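Local coordinates for malate synthase (Haloferax volcanii, PDB 5TAO), which catalyses the magnesium-dependent Claisen condensation of acetyl-CoA with glyoxylate to give malate and CoA, a step of the glyoxylate cycle, at residues A[81-86]-A[114-119]; A[192-197]-A[204-209]; A[345-350]-A[426-431]. All blocks are in the same frame, centred on the assembly; numbering follows the deposited sequence.

Contact 1: A[81-86]-A[114-119]; sequences IHPRMV and EHIHGF. With GLV (glyoxylic acid), chain C.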
loop_
_atom_site.group_PDB
_atom_site.type_symbol
_atom_site.label_atom_id
_atom_site.label_comp_id
_atom_site.label_asym_id
_atom_site.label_seq_id
_atom_site.Cartn_x
_atom_site.Cartn_y
_atom_site.Cartn_z
ATOM N N ILE A 81 -5.986 -12.830 -33.915
ATOM C CA ILE A 81 -5.368 -14.043 -33.485
ATOM C C ILE A 81 -4.493 -13.875 -32.169
ATOM O O ILE A 81 -3.527 -13.142 -32.114
ATOM C CB ILE A 81 -4.509 -14.580 -34.614
ATOM C CG1 ILE A 81 -5.314 -14.605 -35.966
ATOM C CG2 ILE A 81 -4.012 -15.952 -34.281
ATOM C CD1 ILE A 81 -4.523 -15.157 -37.115
ATOM N N HIS A 82 -4.820 -14.654 -31.159
ATOM C CA HIS A 82 -4.160 -14.565 -29.851
ATOM C C HIS A 82 -3.919 -15.950 -29.359
ATOM O O HIS A 82 -4.731 -16.502 -28.703
ATOM C CB HIS A 82 -5.030 -13.850 -28.848
ATOM C CG HIS A 82 -5.383 -12.441 -29.196
ATOM N ND1 HIS A 82 -4.826 -11.347 -28.588
ATOM C CD2 HIS A 82 -6.255 -11.951 -30.100
ATOM C CE1 HIS A 82 -5.352 -10.249 -29.075
ATOM N NE2 HIS A 82 -6.228 -10.584 -29.993
ATOM N N PRO A 83 -2.788 -16.553 -29.701
ATOM C CA PRO A 83 -2.547 -17.892 -29.241
ATOM C C PRO A 83 -2.355 -18.009 -27.716
ATOM O O PRO A 83 -1.738 -17.091 -27.124
ATOM C CB PRO A 83 -1.215 -18.217 -29.864
ATOM C CG PRO A 83 -1.056 -17.337 -30.980
ATOM C CD PRO A 83 -1.698 -16.070 -30.535
ATOM N N ARG A 84 -2.748 -19.143 -27.132
ATOM C CA ARG A 84 -2.576 -19.378 -25.741
ATOM C C ARG A 84 -1.338 -20.182 -25.533
ATOM O O ARG A 84 -1.176 -21.260 -26.121
ATOM C CB ARG A 84 -3.768 -20.042 -25.083
ATOM C CG ARG A 84 -3.497 -20.421 -23.649
ATOM C CD ARG A 84 -4.751 -20.708 -22.858
ATOM N NE ARG A 84 -5.361 -21.993 -23.153
ATOM C CZ ARG A 84 -6.342 -22.544 -22.437
ATOM N NH1 ARG A 84 -6.788 -22.014 -21.288
ATOM N NH2 ARG A 84 -6.845 -23.676 -22.805
ATOM N N MET A 85 -0.450 -19.650 -24.687
ATOM C CA MET A 85 0.801 -20.291 -24.297
ATOM C C MET A 85 0.671 -21.012 -22.995
ATOM O O MET A 85 -0.306 -20.827 -22.297
ATOM C CB MET A 85 1.865 -19.222 -24.123
ATOM C CG MET A 85 2.115 -18.373 -25.328
ATOM S SD MET A 85 3.051 -19.274 -26.565
ATOM C CE MET A 85 1.732 -19.872 -27.655
ATOM N N VAL A 86 1.633 -21.862 -22.640
ATOM C CA VAL A 86 1.623 -22.444 -21.327
ATOM C C VAL A 86 2.110 -21.384 -20.241
ATOM O O VAL A 86 2.887 -20.459 -20.546
ATOM C CB VAL A 86 2.494 -23.717 -21.209
ATOM C CG1 VAL A 86 1.863 -24.836 -21.998
ATOM C CG2 VAL A 86 3.975 -23.465 -21.602
ATOM N N GLU A 114 3.521 -10.876 -37.649
ATOM C CA GLU A 114 2.762 -9.788 -38.215
ATOM C C GLU A 114 1.233 -10.060 -38.284
ATOM O O GLU A 114 0.420 -9.120 -38.403
ATOM C CB GLU A 114 3.312 -9.421 -39.598
ATOM C CG GLU A 114 3.471 -10.624 -40.528
ATOM C CD GLU A 114 4.919 -11.116 -40.641
ATOM O OE1 GLU A 114 5.517 -11.575 -39.626
ATOM O OE2 GLU A 114 5.462 -11.050 -41.773
ATOM N N HIS A 115 0.809 -11.299 -38.148
ATOM C CA HIS A 115 -0.652 -11.590 -38.068
ATOM C C HIS A 115 -1.170 -11.949 -36.649
ATOM O O HIS A 115 -2.311 -12.360 -36.494
ATOM C CB HIS A 115 -0.954 -12.765 -39.023
ATOM C CG HIS A 115 -0.358 -12.579 -40.372
ATOM N ND1 HIS A 115 -0.660 -11.497 -41.154
ATOM C CD2 HIS A 115 0.566 -13.298 -41.053
ATOM C CE1 HIS A 115 0.050 -11.547 -42.261
ATOM N NE2 HIS A 115 0.768 -12.650 -42.244
ATOM N N ILE A 116 -0.300 -11.820 -35.643
ATOM C CA ILE A 116 -0.598 -12.137 -34.227
ATOM C C ILE A 116 -0.811 -10.834 -33.445
ATOM O O ILE A 116 0.057 -9.921 -33.404
ATOM C CB ILE A 116 0.487 -12.982 -33.607
ATOM C CG1 ILE A 116 0.398 -14.394 -34.132
ATOM C CG2 ILE A 116 0.353 -13.119 -32.073
ATOM C CD1 ILE A 116 1.664 -15.151 -33.817
ATOM N N HIS A 117 -2.017 -10.711 -32.922
ATOM C CA HIS A 117 -2.311 -9.581 -32.068
ATOM C C HIS A 117 -1.849 -9.651 -30.609
ATOM O O HIS A 117 -1.769 -8.588 -29.956
ATOM C CB HIS A 117 -3.778 -9.296 -32.073
ATOM C CG HIS A 117 -4.199 -8.422 -33.206
ATOM N ND1 HIS A 117 -4.244 -8.878 -34.519
ATOM C CD2 HIS A 117 -4.705 -7.168 -33.221
ATOM C CE1 HIS A 117 -4.726 -7.914 -35.289
ATOM N NE2 HIS A 117 -4.973 -6.855 -34.532
ATOM N N GLY A 118 -1.616 -10.837 -30.099
ATOM C CA GLY A 118 -1.215 -10.948 -28.708
ATOM C C GLY A 118 -1.245 -12.344 -28.271
ATOM O O GLY A 118 -1.310 -13.225 -29.125
ATOM N N PHE A 119 -1.047 -12.571 -26.958
ATOM C CA PHE A 119 -1.033 -13.900 -26.437
ATOM C C PHE A 119 -1.961 -14.027 -25.247
ATOM O O PHE A 119 -2.237 -13.031 -24.546
ATOM C CB PHE A 119 0.392 -14.338 -26.075
ATOM C CG PHE A 119 1.297 -14.573 -27.272
ATOM C CD1 PHE A 119 1.264 -15.790 -27.953
ATOM C CD2 PHE A 119 2.136 -13.565 -27.762
ATOM C CE1 PHE A 119 2.046 -16.013 -29.077
ATOM C CE2 PHE A 119 2.939 -13.784 -28.894
ATOM C CZ PHE A 119 2.890 -15.009 -29.543
HETATM C C1 GLV C . -10.372 -23.637 -18.555
HETATM O O1 GLV C . -10.242 -23.280 -17.359
HETATM C C2 GLV C . -9.230 -24.014 -19.452
HETATM O O2 GLV C . -9.381 -24.648 -20.563
HETATM O O3 GLV C . -8.077 -23.752 -19.051
HETATM O O HOH W 1 -4.221 -11.109 -25.801
#

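Contact 2: A[192-197]-A[204-209]; sequences DYTKDM and GELPAW. With PB (lead (II) ion), chain F; PB (lead (II) ion), chain G; K (potassium ion), chain K; GLV (glyoxylic acid), chain E.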
loop_
_atom_site.group_PDB
_atom_site.type_symbol
_atom_site.label_atom_id
_atom_site.label_comp_id
_atom_site.label_asym_id
_atom_site.label_seq_id
_atom_site.Cartn_x
_atom_site.Cartn_y
_atom_site.Cartn_z
ATOM N N ASP A 192 -10.571 -24.926 -14.454
ATOM C CA ASP A 192 -9.499 -24.941 -13.503
ATOM C C ASP A 192 -9.813 -24.147 -12.193
ATOM O O ASP A 192 -9.295 -24.430 -11.133
ATOM C CB ASP A 192 -8.251 -24.538 -14.209
ATOM C CG ASP A 192 -7.841 -25.571 -15.327
ATOM O OD1 ASP A 192 -8.335 -26.692 -15.298
ATOM O OD2 ASP A 192 -7.040 -25.235 -16.249
ATOM N N TYR A 193 -10.654 -23.132 -12.271
ATOM C CA TYR A 193 -10.980 -22.341 -11.131
ATOM C C TYR A 193 -11.673 -23.218 -10.156
ATOM O O TYR A 193 -11.412 -23.175 -8.993
ATOM C CB TYR A 193 -11.935 -21.245 -11.593
ATOM C CG TYR A 193 -12.402 -20.348 -10.457
ATOM C CD1 TYR A 193 -11.613 -19.289 -10.019
ATOM C CD2 TYR A 193 -13.686 -20.538 -9.870
ATOM C CE1 TYR A 193 -12.056 -18.417 -9.006
ATOM C CE2 TYR A 193 -14.119 -19.737 -8.849
ATOM C CZ TYR A 193 -13.333 -18.652 -8.439
ATOM O OH TYR A 193 -13.879 -17.872 -7.461
ATOM N N THR A 194 -12.598 -24.049 -10.630
ATOM C CA THR A 194 -13.225 -25.077 -9.801
ATOM C C THR A 194 -12.298 -25.972 -9.001
ATOM O O THR A 194 -12.480 -26.239 -7.768
ATOM C CB THR A 194 -14.167 -25.962 -10.641
ATOM O OG1 THR A 194 -15.096 -25.165 -11.298
ATOM C CG2 THR A 194 -14.925 -26.976 -9.812
ATOM N N LYS A 195 -11.240 -26.364 -9.633
ATOM C CA LYS A 195 -10.259 -27.182 -8.941
ATOM C C LYS A 195 -9.438 -26.327 -8.004
ATOM O O LYS A 195 -9.191 -26.711 -6.882
ATOM C CB LYS A 195 -9.353 -27.818 -10.009
ATOM C CG LYS A 195 -8.207 -28.661 -9.521
ATOM C CD LYS A 195 -8.667 -29.700 -8.539
ATOM C CE LYS A 195 -7.506 -30.698 -8.238
ATOM N NZ LYS A 195 -8.008 -31.834 -7.442
ATOM N N ASP A 196 -9.066 -25.106 -8.404
ATOM C CA ASP A 196 -8.285 -24.261 -7.488
ATOM C C ASP A 196 -9.080 -23.944 -6.208
ATOM O O ASP A 196 -8.555 -23.847 -5.136
ATOM C CB ASP A 196 -7.832 -22.945 -8.176
ATOM C CG ASP A 196 -7.001 -22.047 -7.220
ATOM O OD1 ASP A 196 -5.854 -22.419 -7.048
ATOM O OD2 ASP A 196 -7.506 -21.058 -6.621
ATOM N N MET A 197 -10.392 -23.822 -6.350
ATOM C CA MET A 197 -11.267 -23.551 -5.246
ATOM C C MET A 197 -11.641 -24.814 -4.438
ATOM O O MET A 197 -12.224 -24.692 -3.365
ATOM C CB MET A 197 -12.531 -22.877 -5.739
ATOM C CG MET A 197 -12.241 -21.478 -6.273
ATOM S SD MET A 197 -11.959 -20.234 -4.991
ATOM C CE MET A 197 -13.665 -19.822 -4.732
ATOM N N GLY A 204 -20.502 -33.614 -11.311
ATOM C CA GLY A 204 -19.290 -33.251 -12.020
ATOM C C GLY A 204 -19.504 -32.087 -12.942
ATOM O O GLY A 204 -18.538 -31.581 -13.439
ATOM N N GLU A 205 -20.759 -31.650 -13.159
ATOM C CA GLU A 205 -21.062 -30.381 -13.813
ATOM C C GLU A 205 -20.305 -29.266 -13.067
ATOM O O GLU A 205 -20.124 -29.338 -11.846
ATOM C CB GLU A 205 -22.561 -30.029 -13.763
ATOM C CG GLU A 205 -22.990 -29.048 -14.873
ATOM C CD GLU A 205 -24.393 -28.378 -14.714
ATOM O OE1 GLU A 205 -24.650 -27.320 -15.352
ATOM O OE2 GLU A 205 -25.239 -28.889 -13.966
ATOM N N LEU A 206 -19.876 -28.247 -13.807
ATOM C CA LEU A 206 -19.205 -27.102 -13.201
ATOM C C LEU A 206 -20.188 -26.242 -12.403
ATOM O O LEU A 206 -21.278 -26.012 -12.858
ATOM C CB LEU A 206 -18.556 -26.244 -14.307
ATOM C CG LEU A 206 -17.386 -26.812 -15.085
ATOM C CD1 LEU A 206 -16.881 -25.690 -15.978
ATOM C CD2 LEU A 206 -16.303 -27.343 -14.167
ATOM N N PRO A 207 -19.822 -25.790 -11.186
ATOM C CA PRO A 207 -20.650 -24.741 -10.630
ATOM C C PRO A 207 -20.751 -23.555 -11.598
ATOM O O PRO A 207 -19.903 -23.347 -12.465
ATOM C CB PRO A 207 -19.891 -24.312 -9.347
ATOM C CG PRO A 207 -18.850 -25.380 -9.115
ATOM C CD PRO A 207 -18.564 -25.988 -10.445
ATOM N N ALA A 208 -21.802 -22.783 -11.426
ATOM C CA ALA A 208 -22.055 -21.621 -12.254
ATOM C C ALA A 208 -21.148 -20.391 -11.929
ATOM O O ALA A 208 -20.884 -19.544 -12.809
ATOM C CB ALA A 208 -23.531 -21.271 -12.134
ATOM N N TRP A 209 -20.709 -20.314 -10.674
ATOM C CA TRP A 209 -19.769 -19.310 -10.172
ATOM C C TRP A 209 -20.199 -17.913 -10.609
ATOM O O TRP A 209 -19.429 -17.196 -11.224
ATOM C CB TRP A 209 -18.405 -19.595 -10.729
ATOM C CG TRP A 209 -17.753 -20.808 -10.247
ATOM C CD1 TRP A 209 -17.295 -21.822 -10.997
ATOM C CD2 TRP A 209 -17.342 -21.078 -8.911
ATOM N NE1 TRP A 209 -16.635 -22.737 -10.234
ATOM C CE2 TRP A 209 -16.608 -22.285 -8.941
ATOM C CE3 TRP A 209 -17.492 -20.393 -7.695
ATOM C CZ2 TRP A 209 -16.068 -22.873 -7.797
ATOM C CZ3 TRP A 209 -16.917 -20.963 -6.555
ATOM C CH2 TRP A 209 -16.224 -22.177 -6.618
HETATM PB PB PB F . -4.926 -21.080 -5.075
HETATM PB PB PB G . -5.735 -23.963 -17.417
HETATM K K K K . -11.890 -23.171 -1.168
HETATM C C1 GLV E . -3.732 -27.056 -15.407
HETATM O O1 GLV E . -2.665 -26.505 -15.105
HETATM C C2 GLV E . -4.637 -26.505 -16.456
HETATM O O2 GLV E . -5.658 -27.210 -16.720
HETATM O O3 GLV E . -4.466 -25.402 -17.041
HETATM O O HOH W 2 -9.301 -23.588 -2.160
#

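Contact 3: A[345-350]-A[426-431]; sequences DIVDSM and ERAMEV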
loop_
_atom_site.group_PDB
_atom_site.type_symbol
_atom_site.label_atom_id
_atom_site.label_comp_id
_atom_site.label_asym_id
_atom_site.label_seq_id
_atom_site.Cartn_x
_atom_site.Cartn_y
_atom_site.Cartn_z
ATOM N N ASP A 345 -17.513 -46.327 -8.904
ATOM C CA ASP A 345 -17.352 -45.694 -10.218
ATOM C C ASP A 345 -16.132 -44.800 -10.302
ATOM O O ASP A 345 -15.291 -44.963 -11.156
ATOM C CB ASP A 345 -18.543 -44.836 -10.566
ATOM C CG ASP A 345 -19.822 -45.626 -10.673
ATOM O OD1 ASP A 345 -19.747 -46.852 -10.955
ATOM O OD2 ASP A 345 -20.894 -44.999 -10.472
ATOM N N ILE A 346 -16.020 -43.836 -9.401
ATOM C CA ILE A 346 -14.910 -42.858 -9.500
ATOM C C ILE A 346 -13.575 -43.608 -9.422
ATOM O O ILE A 346 -12.639 -43.344 -10.180
ATOM C CB ILE A 346 -15.008 -41.780 -8.372
ATOM C CG1 ILE A 346 -16.191 -40.841 -8.641
ATOM C CG2 ILE A 346 -13.716 -41.003 -8.256
ATOM C CD1 ILE A 346 -16.762 -40.176 -7.391
ATOM N N VAL A 347 -13.460 -44.539 -8.490
ATOM C CA VAL A 347 -12.195 -45.255 -8.390
ATOM C C VAL A 347 -11.944 -46.136 -9.643
ATOM O O VAL A 347 -10.824 -46.081 -10.180
ATOM C CB VAL A 347 -12.115 -46.054 -7.101
ATOM C CG1 VAL A 347 -10.844 -46.869 -7.057
ATOM C CG2 VAL A 347 -12.179 -45.116 -5.914
ATOM N N ASP A 348 -12.966 -46.897 -10.115
ATOM C CA ASP A 348 -12.899 -47.558 -11.461
ATOM C C ASP A 348 -12.255 -46.627 -12.451
ATOM O O ASP A 348 -11.210 -46.947 -13.075
ATOM C CB ASP A 348 -14.298 -47.858 -12.041
ATOM C CG ASP A 348 -14.795 -49.239 -11.698
ATOM O OD1 ASP A 348 -13.932 -50.079 -11.428
ATOM O OD2 ASP A 348 -16.032 -49.470 -11.706
ATOM N N SER A 349 -12.900 -45.462 -12.584
ATOM C CA SER A 349 -12.565 -44.520 -13.642
ATOM C C SER A 349 -11.183 -44.055 -13.542
ATOM O O SER A 349 -10.475 -43.987 -14.544
ATOM C CB SER A 349 -13.463 -43.324 -13.586
ATOM O OG SER A 349 -14.784 -43.696 -13.887
ATOM N N MET A 350 -10.770 -43.734 -12.322
ATOM C CA MET A 350 -9.449 -43.220 -12.128
ATOM C C MET A 350 -8.373 -44.259 -12.444
ATOM O O MET A 350 -7.398 -43.957 -13.123
ATOM C CB MET A 350 -9.314 -42.676 -10.699
ATOM C CG MET A 350 -9.995 -41.310 -10.498
ATOM S SD MET A 350 -9.696 -40.710 -8.816
ATOM C CE MET A 350 -8.031 -40.108 -9.022
ATOM N N GLU A 426 -9.325 -49.764 0.126
ATOM C CA GLU A 426 -7.893 -49.926 -0.192
ATOM C C GLU A 426 -7.517 -49.545 -1.633
ATOM O O GLU A 426 -6.391 -49.119 -1.893
ATOM C CB GLU A 426 -7.446 -51.368 0.111
ATOM C CG GLU A 426 -8.104 -52.431 -0.761
ATOM C CD GLU A 426 -7.881 -53.859 -0.259
ATOM O OE1 GLU A 426 -7.346 -54.672 -1.039
ATOM O OE2 GLU A 426 -8.233 -54.177 0.904
ATOM N N ARG A 427 -8.458 -49.710 -2.562
ATOM C CA ARG A 427 -8.309 -49.246 -3.962
ATOM C C ARG A 427 -8.312 -47.692 -4.063
ATOM O O ARG A 427 -7.535 -47.092 -4.817
ATOM C CB ARG A 427 -9.464 -49.811 -4.842
ATOM C CG ARG A 427 -9.130 -51.022 -5.722
ATOM C CD ARG A 427 -10.300 -52.002 -6.001
ATOM N NE ARG A 427 -11.641 -51.449 -6.281
ATOM C CZ ARG A 427 -12.014 -50.861 -7.421
ATOM N NH1 ARG A 427 -11.148 -50.678 -8.407
ATOM N NH2 ARG A 427 -13.260 -50.410 -7.565
ATOM N N ALA A 428 -9.245 -47.074 -3.339
ATOM C CA ALA A 428 -9.340 -45.608 -3.220
ATOM C C ALA A 428 -8.039 -45.035 -2.671
ATOM O O ALA A 428 -7.561 -44.003 -3.121
ATOM C CB ALA A 428 -10.523 -45.234 -2.333
ATOM N N MET A 429 -7.403 -45.750 -1.748
ATOM C CA MET A 429 -6.102 -45.310 -1.247
ATOM C C MET A 429 -4.949 -45.505 -2.203
ATOM O O MET A 429 -3.945 -44.839 -2.046
ATOM C CB MET A 429 -5.761 -45.982 0.062
ATOM C CG MET A 429 -6.814 -45.770 1.116
ATOM S SD MET A 429 -7.052 -44.009 1.473
ATOM C CE MET A 429 -5.527 -43.603 2.320
ATOM N N GLU A 430 -5.068 -46.399 -3.183
ATOM C CA GLU A 430 -4.000 -46.598 -4.189
ATOM C C GLU A 430 -4.079 -45.557 -5.326
ATOM O O GLU A 430 -3.058 -45.110 -5.901
ATOM C CB GLU A 430 -4.040 -48.035 -4.745
ATOM C CG GLU A 430 -3.223 -49.042 -3.927
ATOM C CD GLU A 430 -1.795 -49.237 -4.455
ATOM O OE1 GLU A 430 -0.831 -48.900 -3.722
ATOM O OE2 GLU A 430 -1.627 -49.727 -5.603
ATOM N N VAL A 431 -5.305 -45.167 -5.641
ATOM C CA VAL A 431 -5.561 -44.105 -6.611
ATOM C C VAL A 431 -4.811 -42.777 -6.242
ATOM O O VAL A 431 -4.611 -42.502 -5.066
ATOM C CB VAL A 431 -7.094 -43.957 -6.708
ATOM C CG1 VAL A 431 -7.499 -42.557 -7.103
ATOM C CG2 VAL A 431 -7.640 -45.008 -7.668
#

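Contact 1: A[81-86]-A[114-119]
The ring of F119 is the main bump of this contact, and P83 and M85 form the hollow that takes it. Although the CB of F119 points away from 81-86, a chi1 of -70° puts CG anti to the carbonyl carbon and brings the ring back within touch. P83 CG then lies 3.9 Å from F119 CE1, while M85 CG approaches F119 CD1 at 3.8 Å. The bent chain of M85 adds an oblique Met-aromatic contact, with SD 5.0 Å from the F119 ring centroid. At the edge of the same ring sits the carbonyl oxygen of P83. M102 of helix 92-105 touches both M85 and F119, an apolar setting that suits the uncharged proline, methionine and phenylalanine. P83 CD also touches I116 CG2, and beyond it I81 reaches with CD1 to within 3.6 Å of H115 O.

These shapes fit together where two neighbouring strands of the TIM barrel, 80-81 and 118-121, run side by side, joined by the right-handed beta-alpha-beta crossover through helix 92-105. Between the two segments one backbone bond forms, from H117 N, just before strand 118-121, to I81 O (3.0 Å, in the carbonyl plane but bent to 136° at the hydrogen), supported by a CA-H...O contact from H82 to G118 O; P83 and M85 bond on to V120.

The second bump is the H82 ring. It can lie against the backbone of G118, with ND1 3.6 Å from G118 CA, because glycine carries no side chain there; the CB of H117 touches the ring obliquely. H82 is held at both nitrogens: NE2 bonds E80, and ND1 bonds a water that donates to F119 O. Just past the packed residues, R84 turns to the active site, where D49 pairs with NH2 and R84 NH1 donates to glyoxylate O3 at 3.1 Å.

Contact 2: A[192-197]-A[204-209]
L206 touches T194 first, CD2 against OG1, on helix 190-197. This short helix follows strand 183-188 of the TIM barrel and begins at the active-site end, where D192, a magnesium and glyoxylate ligand of the enzyme, here binds a lead ion that E123 shares. The loop 204-209 folds back against the helix.

P207 comes next. Its CD packs against the hydroxyl and methyl of T194, 3.8 Å from CG2, and its CB lies against one face of the W209 indole, so the rigid proline ring serves as a wall for the tryptophan.

W209, at the N-cap position before helix 210-223, buries more than any other residue of the loop. On the face opposite P207 it receives the edge of Y193 in a T-shaped pair, with the planes at 87° and the Y193 ring centroid 4.8 Å from that of the six-membered ring of W209; Y193 CE2 comes over the indole centre. The tyrosine hydroxyl is anchored on E163. In the plane of the indole, W209 NE1 donates to T194 OG1 at 3.1 Å in a nearly straight bond (169°). T194 in turn bonds E190 O, which fixes the hydroxyl between two partners. At the far rim, M197 CB lies 3.9 Å from W209 CH2, while M197 O binds a potassium ion at 2.7 Å together with S217, S221 and G252 of a second subunit.

Contact 3: A[345-350]-A[426-431]
V347 keeps CG1 anti to the backbone N (chi1 176°) and CG2 anti to the carbonyl carbon, which spreads its two methyls over the end of helix 413-430 and V431 just beyond it. CG1 meets V431 CG2 at 3.8 Å and also touches R427 CB; V347 CG2 lies 3.9 Å from A428 CB. V431 turns its own CG2 to V347 while CG1 is directed to M350, whose CB lies 4.0 Å from it; these two side chains cross at about a right angle. The beta-branched valines give broad, stiff surfaces without long chains to order, and the small A428 lets the backbones come near, with its CA 5.9 Å from the CA of V347.

R427 folds over this apolar patch. A bend at chi3 lays one face of the guanidinium against V347 CG1, 4.0 Å above the plane and toward the rim. Near the plane, at its edge, D348 OD1 forms a long salt bridge to R427 NH2 at 3.9 Å, with carboxylate and guanidinium turned 54° from each other. E351 and D344 hold the same arginine more firmly, so three acidic side chains of helix 343-356 lie near one arginine, D348 only at long range and itself beside a bound lead ion. Arginine suits the site because its CB and the face of its guanidinium rest on the valine while its end reaches the acids at the border of the buried patch.

Around these residues the helix segments approach to 9.8 Å between axes and cross at 43°. M350 continues onto Y392, M396 and I399, and Q403 bonds both A428 O and V431 O, so helix 389-408 joins the packing. Such helix packing is what builds the C-terminal helical domain of malate synthase, which also carries D388, the predicted proton acceptor.

From the N terminus, contact 1 comes first: it closes the loop through helix 92-105 and sets strands 80-81 and 118-121 side by side, completing the barrel between its third and fourth strands. Contact 2 follows and closes a much shorter loop, folding 204-209 back on helix 190-197 after the sixth strand. Contact 3 closes the longest loop, bringing helix 343-356 against the last helix of the chain. None nests within or crosses another. The first two belong to the barrel, and their segments carry R84 and D192 of the active site; the nearest atoms of the two contacts are about 6 Å apart. Contact 3 holds together the C-terminal helices, with its centre about 22 Å from that of contact 2.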